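Local coordinates for TetR family transcriptional regulator (PDB 5XS9), which probably regulates transcription of biotin-related genes, binding operator DNA as a dimer in the manner of TetR-family regulators, at residues V9-K14 against R27-E32; R60-D65 against T109-Q114; E73-S78 against G116-A121. One frame throughout, in Å; residues are numbered along the deposited sequence.

Interaction 1: V9-K14 against R27-E32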
# COMPACT_ATOMS: atom_id res chain seq x y z
N VAL A 9 3.31 14.47 -20.58
CA VAL A 9 2.85 14.05 -19.24
C VAL A 9 1.38 13.95 -19.24
O VAL A 9 0.81 12.98 -18.74
CB VAL A 9 3.36 15.00 -18.16
CG1 VAL A 9 2.74 14.62 -16.81
CG2 VAL A 9 4.88 14.89 -18.08
N ALA A 10 0.73 14.92 -19.87
CA ALA A 10 -0.70 14.90 -19.99
C ALA A 10 -1.22 13.69 -20.79
O ALA A 10 -2.23 13.04 -20.42
CB ALA A 10 -1.20 16.22 -20.62
N ALA A 11 -0.57 13.40 -21.91
CA ALA A 11 -0.96 12.22 -22.69
C ALA A 11 -0.77 10.96 -21.84
O ALA A 11 -1.61 10.04 -21.85
CB ALA A 11 -0.13 12.12 -23.97
N ALA A 12 0.34 10.92 -21.13
CA ALA A 12 0.66 9.73 -20.29
C ALA A 12 -0.41 9.53 -19.20
O ALA A 12 -0.82 8.40 -18.92
CB ALA A 12 2.02 9.91 -19.66
N THR A 13 -0.92 10.66 -18.67
CA THR A 13 -1.94 10.67 -17.63
C THR A 13 -3.28 10.20 -18.15
O THR A 13 -4.02 9.45 -17.50
CB THR A 13 -2.01 12.09 -16.95
OG1 THR A 13 -0.74 12.31 -16.35
CG2 THR A 13 -3.07 12.18 -15.91
N LYS A 14 -3.58 10.57 -19.37
CA LYS A 14 -4.79 10.08 -20.03
C LYS A 14 -4.77 8.56 -20.31
O LYS A 14 -5.75 7.87 -20.15
CB LYS A 14 -4.97 10.87 -21.34
CG LYS A 14 -6.29 10.64 -22.06
CD LYS A 14 -6.43 11.62 -23.22
CE LYS A 14 -7.28 11.06 -24.34
NZ LYS A 14 -8.55 10.48 -23.81
N ARG A 27 6.26 2.71 -25.10
CA ARG A 27 5.80 2.38 -26.48
C ARG A 27 4.34 2.79 -26.67
O ARG A 27 4.01 3.35 -27.70
CB ARG A 27 6.03 0.92 -26.86
CG ARG A 27 5.08 -0.06 -26.21
CD ARG A 27 5.50 -1.52 -26.41
NE ARG A 27 4.91 -2.38 -25.37
CZ ARG A 27 5.32 -2.45 -24.09
NH1 ARG A 27 6.32 -1.68 -23.62
NH2 ARG A 27 4.72 -3.29 -23.27
N ARG A 28 3.48 2.58 -25.67
CA ARG A 28 2.08 3.03 -25.82
C ARG A 28 1.95 4.55 -25.88
O ARG A 28 1.17 5.10 -26.65
CB ARG A 28 1.21 2.49 -24.65
CG ARG A 28 -0.23 2.97 -24.69
CD ARG A 28 -0.98 2.21 -25.74
NE ARG A 28 -2.34 2.72 -25.88
CZ ARG A 28 -3.44 2.15 -25.38
NH1 ARG A 28 -3.41 1.02 -24.65
NH2 ARG A 28 -4.61 2.72 -25.63
N LEU A 29 2.75 5.23 -25.07
CA LEU A 29 2.72 6.68 -25.03
C LEU A 29 3.12 7.22 -26.41
O LEU A 29 2.49 8.15 -26.90
CB LEU A 29 3.71 7.20 -23.98
CG LEU A 29 3.73 8.70 -23.72
CD1 LEU A 29 2.33 9.31 -23.44
CD2 LEU A 29 4.73 8.92 -22.61
N ALA A 30 4.19 6.66 -26.99
CA ALA A 30 4.63 7.10 -28.34
C ALA A 30 3.54 6.87 -29.40
O ALA A 30 3.30 7.73 -30.24
CB ALA A 30 5.90 6.42 -28.77
N ARG A 31 2.86 5.74 -29.33
CA ARG A 31 1.75 5.50 -30.23
C ARG A 31 0.62 6.54 -30.06
O ARG A 31 0.21 7.12 -31.05
CB ARG A 31 1.24 4.08 -30.08
CG ARG A 31 0.08 3.75 -30.99
CD ARG A 31 -0.05 2.25 -31.19
NE ARG A 31 -0.45 1.43 -30.03
CZ ARG A 31 -1.64 1.45 -29.42
NH1 ARG A 31 -2.59 2.34 -29.78
NH2 ARG A 31 -1.89 0.60 -28.42
N GLU A 32 0.21 6.85 -28.83
CA GLU A 32 -0.83 7.83 -28.58
C GLU A 32 -0.45 9.22 -29.00
O GLU A 32 -1.30 10.00 -29.38
CB GLU A 32 -1.24 7.86 -27.12
CG GLU A 32 -1.84 6.55 -26.62
CD GLU A 32 -3.11 6.13 -27.34
OE1 GLU A 32 -3.86 6.97 -27.85
OE2 GLU A 32 -3.36 4.92 -27.39

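Interaction 2: R60-D65 against T109-Q114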
# COMPACT_ATOMS: atom_id res chain seq x y z
N ARG A 60 0.03 17.50 -8.27
CA ARG A 60 -0.15 18.95 -8.43
C ARG A 60 -1.23 19.54 -7.48
O ARG A 60 -0.93 20.41 -6.71
CB ARG A 60 -0.53 19.21 -9.88
CG ARG A 60 -0.77 20.65 -10.32
CD ARG A 60 -0.90 20.69 -11.85
NE ARG A 60 -1.58 19.49 -12.37
CZ ARG A 60 -2.89 19.34 -12.59
NH1 ARG A 60 -3.76 20.33 -12.36
NH2 ARG A 60 -3.34 18.17 -13.06
N THR A 61 -2.44 19.01 -7.48
CA THR A 61 -3.45 19.56 -6.59
C THR A 61 -3.26 19.20 -5.10
O THR A 61 -3.84 19.88 -4.28
CB THR A 61 -4.89 19.16 -6.95
OG1 THR A 61 -5.11 17.74 -6.70
CG2 THR A 61 -5.20 19.58 -8.37
N ALA A 62 -2.48 18.17 -4.77
CA ALA A 62 -2.35 17.71 -3.41
C ALA A 62 -1.67 18.69 -2.45
O ALA A 62 -1.86 18.63 -1.26
CB ALA A 62 -1.60 16.38 -3.38
N ARG A 63 -0.85 19.59 -2.94
CA ARG A 63 -0.15 20.47 -2.02
C ARG A 63 -1.07 21.63 -1.60
O ARG A 63 -1.69 22.24 -2.42
CB ARG A 63 1.19 20.92 -2.57
CG ARG A 63 1.25 21.13 -4.08
CD ARG A 63 2.62 20.73 -4.61
NE ARG A 63 2.80 21.36 -5.90
CZ ARG A 63 3.97 21.64 -6.47
NH1 ARG A 63 5.13 21.33 -5.89
NH2 ARG A 63 3.95 22.24 -7.66
N THR A 64 -1.22 21.88 -0.32
CA THR A 64 -2.00 23.03 0.12
C THR A 64 -1.23 23.69 1.22
O THR A 64 -0.46 23.01 1.93
CB THR A 64 -3.44 22.62 0.49
OG1 THR A 64 -4.21 23.81 0.78
CG2 THR A 64 -3.43 21.57 1.64
N ASP A 65 -1.40 25.01 1.35
CA ASP A 65 -0.71 25.72 2.40
C ASP A 65 -1.51 25.57 3.71
O ASP A 65 -2.67 25.95 3.80
CB ASP A 65 -0.56 27.20 2.01
CG ASP A 65 0.22 28.03 3.06
OD1 ASP A 65 0.83 27.49 4.05
OD2 ASP A 65 0.20 29.26 2.88
N THR A 109 7.85 13.85 -1.77
CA THR A 109 8.98 14.23 -0.90
C THR A 109 8.65 15.57 -0.21
O THR A 109 8.81 15.72 1.00
CB THR A 109 10.26 14.36 -1.74
OG1 THR A 109 10.55 13.09 -2.30
CG2 THR A 109 11.47 14.81 -0.89
N GLU A 110 8.10 16.52 -0.97
CA GLU A 110 7.63 17.75 -0.37
C GLU A 110 6.52 17.49 0.69
O GLU A 110 6.48 18.17 1.70
CB GLU A 110 7.04 18.73 -1.39
CG GLU A 110 8.05 19.27 -2.38
CD GLU A 110 7.40 20.08 -3.51
OE1 GLU A 110 6.18 20.41 -3.42
OE2 GLU A 110 8.13 20.38 -4.48
N ILE A 111 5.59 16.59 0.43
CA ILE A 111 4.51 16.36 1.39
C ILE A 111 5.04 15.77 2.69
O ILE A 111 4.61 16.15 3.76
CB ILE A 111 3.37 15.52 0.74
CG1 ILE A 111 2.60 16.42 -0.27
CG2 ILE A 111 2.42 15.01 1.84
CD1 ILE A 111 1.91 15.60 -1.35
N VAL A 112 5.98 14.84 2.57
CA VAL A 112 6.61 14.27 3.71
C VAL A 112 7.34 15.31 4.58
O VAL A 112 7.17 15.36 5.79
CB VAL A 112 7.65 13.21 3.24
CG1 VAL A 112 8.69 12.86 4.30
CG2 VAL A 112 6.94 11.98 2.77
N GLU A 113 8.06 16.24 3.93
CA GLU A 113 8.70 17.32 4.66
C GLU A 113 7.64 18.18 5.31
O GLU A 113 7.75 18.61 6.47
CB GLU A 113 9.63 18.13 3.70
CG GLU A 113 10.02 19.53 4.18
CD GLU A 113 11.23 19.60 5.14
OE1 GLU A 113 11.17 20.41 6.10
OE2 GLU A 113 12.26 18.90 4.93
N GLN A 114 6.57 18.47 4.60
CA GLN A 114 5.55 19.24 5.24
C GLN A 114 4.92 18.55 6.46
O GLN A 114 4.70 19.17 7.48
CB GLN A 114 4.49 19.61 4.20
CG GLN A 114 3.49 20.60 4.65
CD GLN A 114 2.73 21.23 3.48
OE1 GLN A 114 3.32 21.65 2.48
NE2 GLN A 114 1.44 21.37 3.64

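Interaction 3: E73-S78 against G116-A121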
# COMPACT_ATOMS: atom_id res chain seq x y z
N GLU A 73 -4.56 19.78 12.45
CA GLU A 73 -5.33 20.12 11.29
C GLU A 73 -4.44 20.18 10.07
O GLU A 73 -4.83 19.83 8.98
CB GLU A 73 -6.12 21.45 11.51
CG GLU A 73 -7.45 21.29 12.24
CD GLU A 73 -7.39 20.78 13.70
OE1 GLU A 73 -8.02 19.69 13.99
OE2 GLU A 73 -6.74 21.45 14.55
N GLN A 74 -3.19 20.56 10.23
CA GLN A 74 -2.30 20.39 9.11
C GLN A 74 -2.17 18.94 8.58
O GLN A 74 -2.06 18.71 7.34
CB GLN A 74 -0.86 20.82 9.47
CG GLN A 74 -0.71 22.33 9.82
CD GLN A 74 0.65 22.68 10.36
OE1 GLN A 74 1.67 22.12 9.97
NE2 GLN A 74 0.66 23.63 11.30
N ILE A 75 -2.07 18.00 9.51
CA ILE A 75 -1.96 16.60 9.10
C ILE A 75 -3.26 16.19 8.42
O ILE A 75 -3.24 15.62 7.34
CB ILE A 75 -1.70 15.72 10.29
CG1 ILE A 75 -0.23 15.96 10.73
CG2 ILE A 75 -1.94 14.26 9.89
CD1 ILE A 75 0.04 15.40 12.02
N HIS A 76 -4.37 16.52 9.04
CA HIS A 76 -5.66 16.19 8.41
C HIS A 76 -5.76 16.77 7.01
O HIS A 76 -6.12 16.07 6.07
CB HIS A 76 -6.87 16.56 9.32
CG HIS A 76 -7.06 15.63 10.49
ND1 HIS A 76 -7.59 14.35 10.34
CD2 HIS A 76 -6.83 15.79 11.82
CE1 HIS A 76 -7.63 13.76 11.53
NE2 HIS A 76 -7.17 14.61 12.44
N GLU A 77 -5.41 18.05 6.85
CA GLU A 77 -5.63 18.76 5.60
C GLU A 77 -4.74 18.22 4.54
O GLU A 77 -5.18 17.87 3.42
CB GLU A 77 -5.46 20.31 5.80
CG GLU A 77 -5.95 21.17 4.67
CD GLU A 77 -7.50 21.32 4.61
OE1 GLU A 77 -8.24 20.89 5.52
OE2 GLU A 77 -7.98 21.90 3.62
N SER A 78 -3.46 17.99 4.86
CA SER A 78 -2.55 17.40 3.91
C SER A 78 -2.90 16.00 3.43
O SER A 78 -2.74 15.65 2.26
CB SER A 78 -1.09 17.42 4.40
OG SER A 78 -0.67 18.80 4.40
N GLY A 116 6.46 16.39 8.40
CA GLY A 116 7.50 16.49 9.41
C GLY A 116 7.43 17.74 10.22
O GLY A 116 7.61 17.69 11.40
N ARG A 117 7.06 18.88 9.62
CA ARG A 117 6.82 20.08 10.43
C ARG A 117 5.67 20.01 11.45
O ARG A 117 5.74 20.55 12.56
CB ARG A 117 6.66 21.28 9.51
CG ARG A 117 7.99 21.56 8.74
CD ARG A 117 7.95 22.89 7.96
NE ARG A 117 7.47 22.68 6.58
CZ ARG A 117 8.24 22.48 5.51
NH1 ARG A 117 9.58 22.50 5.61
NH2 ARG A 117 7.68 22.25 4.31
N ALA A 118 4.62 19.26 11.11
CA ALA A 118 3.53 19.08 12.03
C ALA A 118 4.01 18.13 13.12
O ALA A 118 3.72 18.30 14.29
CB ALA A 118 2.30 18.48 11.27
N ALA A 119 4.74 17.10 12.74
CA ALA A 119 5.25 16.12 13.77
C ALA A 119 6.12 16.84 14.81
O ALA A 119 6.04 16.58 16.00
CB ALA A 119 6.01 14.99 13.12
N ARG A 120 6.89 17.79 14.35
CA ARG A 120 7.81 18.53 15.23
C ARG A 120 7.02 19.42 16.21
O ARG A 120 7.30 19.44 17.42
CB ARG A 120 8.83 19.26 14.32
CG ARG A 120 9.94 19.96 15.01
CD ARG A 120 10.72 20.88 14.07
NE ARG A 120 11.73 20.08 13.39
CZ ARG A 120 11.69 19.64 12.13
NH1 ARG A 120 10.69 19.93 11.29
NH2 ARG A 120 12.68 18.85 11.71
N ALA A 121 5.91 20.04 15.75
CA ALA A 121 5.05 20.77 16.66
C ALA A 121 4.40 19.88 17.70
O ALA A 121 4.09 20.29 18.82
CB ALA A 121 3.97 21.56 15.87

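Interaction 1: V9-K14 against R27-E32
Leu29 packs against Ala11 and Ala12. One of its two methyls, CD1, reaches the helix of Val9-Lys14 and settles at the step between the two alanines. Leu29 CD1 lies 3.8 Å from Ala11 CB and 3.8 Å from Ala12 CB. Leu29 CD1 also approaches the backbone, 3.4 Å from Ala12 N. The second methyl makes a lighter touch, with Leu29 CD2 4.1 Å from Ala12 CB. The leucine extends across to the other helix with CG anti to its own backbone nitrogen (chi1 -175°). With only methyls on the alanine side, the backbones come near: Ala12 CA and Leu29 CA are 6.0 Å apart. No hydrogen bond crosses here. The two segments belong to helices 5-19 and 26-33 of the TetR-type DNA-binding domain. In this family the second of these is the first helix of the helix-turn-helix, and the first packs against that motif. Leu50 and Val54 of helix 47-58 line the same apolar region, touching Leu29 and Ala12 respectively. Charged groups gather at the solvent-exposed margin, beside the apolar pair, with Glu32 against Ile15 and Arg28 against His19. There Arg28 grips Glu32 side-on, with NE and NH2 both directed to Glu32 OE2. The NE bond is the straighter, 2.9 Å from Arg28 NE to Glu32 OE2 with an N-H...O angle of 158°. OE2 lies in the guanidinium plane and presents its anti lone pair to NE. Arg31 NH1 makes a long ion pair with the same oxygen, which lies well out of the Arg31 guanidinium plane, so no N-H points at it. This cluster makes no bond to Val9-Lys14.

Interaction 2: R60-D65 against T109-Q114
Glu110 meets Arg63 in a salt bridge at the outer margin of the contact. Arg63 NH1 donates to Glu110 OE1 at 2.8 Å, and the N-H...O angle of 147° shows a moderate bend. The oxygen uses its syn lone pair, on the side of Glu110 OE2, and sits close to the guanidinium plane. The other oxygen is farther off, with Glu110 OE2 3.4 Å from Arg63 NH1. The carboxylate and guanidinium planes are only 15° apart, so the charged groups meet edge to edge, nearly flat. Arg63 reaches this place with a chain bent at chi2, and its chi1 (34°) is displaced from the usual staggered values. Ile111 comes next and faces inward. Ile111 CD1 lies 4.1 Å from Ala62 CB, a light apolar touch on the buried side of the contact. The bond from CA to CB of Ile111 already points at the loop, and the extended end of the chain carries CD1 on to Ala62. Ile137 of helix 129-155 also packs on Ile111, and Ala85 of helix 71-87 packs on Ala62. Arg60-Asp65 is part of the connection from helix 47-58 of the DNA-binding domain to helix 71-87. Here that connection lies against helix 106-122 of the C-terminal domain, the regulatory part of TetR-type proteins. Gln114 follows one helical turn after Glu110, on the same side of the helix. Its extended side chain brings the amide to the backbone of Thr64. Gln114 NE2 donates to Thr64 O at 3.0 Å. The carbonyl points almost straight at the nitrogen and lies near the amide plane of Gln114. Ser78 of helix 71-87 packs beside Gln114.

Interaction 3: E73-S78 against G116-A121
Ala118 CB points into the neighbouring helix and is met by two successive residues, Ile75 and Gln74. The apolar part is the pair with Ile75. Two atoms of one isoleucine branch lie against the methyl: Ile75 CG1 is 3.6 Å from Ala118 CB, and Ile75 CD1 is 3.9 Å from the same carbon. A chi1 of -73° sets CG1 anti to the carbonyl carbon and turns the longer branch, not CG2, to Ala118. Val182 and Leu185 of helix 170-186 also touch Ile75, while Trp71 packs on Ala118. The polar-to-apolar part is the pair with Gln74. Its side chain is extended beyond CG, and Gln74 OE1 rests 3.9 Å from Ala118 CB in van der Waals contact. The other end of that amide is engaged by the backbone: Gln74 NE2 donates a hydrogen bond to Leu69 O, which helps fix how the amide is turned. Hydrogen bonds between the two segments are absent. Helices 71-87 and 106-122 are parts of the C-terminal domain of this all-helical fold. Their nearest CA atoms here, Gln74 CA and Ala118 CA, are 6.7 Å apart. Such spacing goes with a single methyl between them on the side of helix 106-122. The helix pairing at this point therefore depends on shape and apolar burial rather than on directional bonds.

In the fold
Interactions 1 and 3 are buried helix-to-helix contacts, one in the DNA-binding domain and one in the C-terminal domain. They lie on opposite sides of the chain's centre, their own centres about 35 Å apart. Neither has a polar bond across. Interaction 1 sets two alanine methyls against one leucine, while interaction 3 sets one alanine methyl against Ile75 and the Gln74 amide. Interaction 2 is partly buried and sets a loop against a helix. It has an ion pair toward the surface and a side-chain bond to a loop carbonyl. Interactions 2 and 3 share helix 106-122 and touch where Gln114 meets Ser78 and Thr64 meets Glu77. Interaction 1 shares no helix with them.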